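Local coordinates for KLLA0B12012p (Kluyveromyces lactis, PDB 6Y3P), which is probably an ATP-binding enzyme of the ATP-grasp superfamily, with this C-terminal tubulin-tyrosine-ligase-like domain, and directly partners the mRNA decapping enzyme Dcp2, at residues R77-R82 with S87-S92. Numbering follows the deposited sequence.
Sequences RKAIIR and SHTIHS
A79 and T89 bring the short helix 78-81 up against the longer helix 83-95, their CA atoms, 6.4 Å apart, being the closest pair across the two segments. The side chain of T89 crosses the gap, its CB directed at the short helix, and its OG1 lies 2.7 Å from A79 O, close enough for a hydrogen bond. The same hydroxyl is also within bonding range of Y85 O, one turn back in its own helix, so its single proton may serve either carbonyl. With chi1 at -36°, OG1 sits anti to the carbonyl carbon of T89 while CG2 is anti to the backbone N; the hydroxyl rather than the methyl therefore makes the close approach, and CG2 stays 4.2 Å from A79 O. The methyl of A79 adds a looser touch, CB to OG1 at 3.9 Å. Both residues are buried. Two consecutive helices break at R82, which leaves helical geometry after the first and stands at the N-cap position of the second, within the tubulin-tyrosine-ligase-like, ATP-grasp part of the protein. Beyond the pair, I80 reaches F308 and A311 of helix 290-313 as well as V346 of strand 341-347, and I90 meets L307 of that same long helix. At the start of the short helix, R77 forms a salt bridge through NH2 with E327 OE2.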
loop_
_atom_site.group_PDB
_atom_site.type_symbol
_atom_site.label_atom_id
_atom_site.label_comp_id
_atom_site.label_asym_id
_atom_site.label_seq_id
_atom_site.Cartn_x
_atom_site.Cartn_y
_atom_site.Cartn_z
ATOM N N ARG A 77 -12.589 -4.197 -1.273
ATOM C CA ARG A 77 -11.205 -3.895 -1.554
ATOM C C ARG A 77 -10.216 -4.838 -0.824
ATOM O O ARG A 77 -9.012 -4.609 -0.869
ATOM C CB ARG A 77 -10.932 -2.398 -1.301
ATOM C CG ARG A 77 -10.871 -1.958 0.137
ATOM C CD ARG A 77 -12.104 -1.217 0.615
ATOM N NE ARG A 77 -12.151 -1.323 2.076
ATOM C CZ ARG A 77 -11.718 -0.391 2.917
ATOM N NH1 ARG A 77 -11.744 -0.607 4.227
ATOM N NH2 ARG A 77 -11.272 0.771 2.459
ATOM N N LYS A 78 -10.728 -5.920 -0.216
ATOM C CA LYS A 78 -9.981 -6.954 0.526
ATOM C C LYS A 78 -8.888 -7.611 -0.320
ATOM O O LYS A 78 -7.816 -7.924 0.198
ATOM C CB LYS A 78 -10.968 -8.003 1.082
ATOM C CG LYS A 78 -10.410 -9.393 1.351
ATOM C CD LYS A 78 -11.286 -10.145 2.319
ATOM C CE LYS A 78 -10.738 -11.516 2.573
ATOM N NZ LYS A 78 -11.437 -12.199 3.693
ATOM N N ALA A 79 -9.160 -7.780 -1.633
ATOM C CA ALA A 79 -8.256 -8.348 -2.639
ATOM C C ALA A 79 -6.957 -7.529 -2.805
ATOM O O ALA A 79 -6.001 -8.052 -3.370
ATOM C CB ALA A 79 -8.985 -8.476 -3.977
ATOM N N ILE A 80 -6.910 -6.258 -2.327
ATOM C CA ILE A 80 -5.685 -5.453 -2.423
ATOM C C ILE A 80 -5.209 -4.961 -1.047
ATOM O O ILE A 80 -4.007 -4.907 -0.833
ATOM C CB ILE A 80 -5.720 -4.301 -3.494
ATOM C CG1 ILE A 80 -6.519 -3.055 -3.036
ATOM C CG2 ILE A 80 -6.221 -4.815 -4.851
ATOM C CD1 ILE A 80 -6.223 -1.792 -3.802
ATOM N N ILE A 81 -6.115 -4.642 -0.103
ATOM C CA ILE A 81 -5.679 -4.141 1.219
ATOM C C ILE A 81 -5.277 -5.278 2.179
ATOM O O ILE A 81 -4.640 -5.007 3.197
ATOM C CB ILE A 81 -6.651 -3.123 1.878
ATOM C CG1 ILE A 81 -8.077 -3.708 2.082
ATOM C CG2 ILE A 81 -6.662 -1.813 1.087
ATOM C CD1 ILE A 81 -8.943 -3.003 3.160
ATOM N N ARG A 82 -5.567 -6.540 1.830
ATOM C CA ARG A 82 -5.138 -7.668 2.657
ATOM C C ARG A 82 -3.961 -8.338 1.971
ATOM O O ARG A 82 -4.121 -8.872 0.877
ATOM C CB ARG A 82 -6.287 -8.660 2.925
ATOM C CG ARG A 82 -7.389 -8.108 3.834
ATOM C CD ARG A 82 -7.117 -8.330 5.316
ATOM N NE ARG A 82 -7.050 -9.752 5.674
ATOM C CZ ARG A 82 -8.104 -10.517 5.952
ATOM N NH1 ARG A 82 -9.333 -10.012 5.907
ATOM N NH2 ARG A 82 -7.937 -11.793 6.271
ATOM N N SER A 87 -1.397 -11.169 -2.582
ATOM C CA SER A 87 -0.534 -12.210 -3.127
ATOM C C SER A 87 -1.318 -13.059 -4.099
ATOM O O SER A 87 -0.903 -13.169 -5.249
ATOM C CB SER A 87 0.073 -13.061 -2.014
ATOM O OG SER A 87 1.435 -12.729 -1.784
ATOM N N HIS A 88 -2.511 -13.534 -3.692
ATOM C CA HIS A 88 -3.379 -14.349 -4.540
ATOM C C HIS A 88 -3.836 -13.613 -5.771
ATOM O O HIS A 88 -3.807 -14.193 -6.852
ATOM C CB HIS A 88 -4.551 -14.940 -3.756
ATOM C CG HIS A 88 -4.147 -16.109 -2.913
ATOM N ND1 HIS A 88 -4.103 -17.398 -3.436
ATOM C CD2 HIS A 88 -3.732 -16.145 -1.623
ATOM C CE1 HIS A 88 -3.690 -18.173 -2.445
ATOM N NE2 HIS A 88 -3.451 -17.467 -1.334
ATOM N N THR A 89 -4.190 -12.331 -5.635
ATOM C CA THR A 89 -4.597 -11.497 -6.777
ATOM C C THR A 89 -3.455 -11.417 -7.804
ATOM O O THR A 89 -3.697 -11.635 -8.990
ATOM C CB THR A 89 -5.003 -10.071 -6.330
ATOM O OG1 THR A 89 -5.662 -10.122 -5.071
ATOM C CG2 THR A 89 -5.899 -9.380 -7.343
ATOM N N ILE A 90 -2.224 -11.138 -7.341
ATOM C CA ILE A 90 -1.055 -11.007 -8.212
ATOM C C ILE A 90 -0.695 -12.360 -8.845
ATOM O O ILE A 90 -0.582 -12.416 -10.074
ATOM C CB ILE A 90 0.144 -10.284 -7.523
ATOM C CG1 ILE A 90 -0.237 -8.809 -7.255
ATOM C CG2 ILE A 90 1.438 -10.382 -8.366
ATOM C CD1 ILE A 90 0.686 -7.999 -6.405
ATOM N N HIS A 91 -0.589 -13.443 -8.031
ATOM C CA HIS A 91 -0.272 -14.790 -8.524
ATOM C C HIS A 91 -1.193 -15.242 -9.632
ATOM O O HIS A 91 -0.704 -15.746 -10.650
ATOM C CB HIS A 91 -0.288 -15.841 -7.407
ATOM C CG HIS A 91 0.661 -15.583 -6.283
ATOM N ND1 HIS A 91 1.847 -14.886 -6.473
ATOM C CD2 HIS A 91 0.568 -15.949 -4.979
ATOM C CE1 HIS A 91 2.423 -14.826 -5.280
ATOM N NE2 HIS A 91 1.697 -15.460 -4.348
ATOM N N SER A 92 -2.522 -15.056 -9.457
ATOM C CA SER A 92 -3.485 -15.510 -10.461
ATOM C C SER A 92 -3.459 -14.681 -11.732
ATOM O O SER A 92 -3.814 -15.188 -12.793
ATOM C CB SER A 92 -4.895 -15.608 -9.886
ATOM O OG SER A 92 -5.307 -14.381 -9.314
#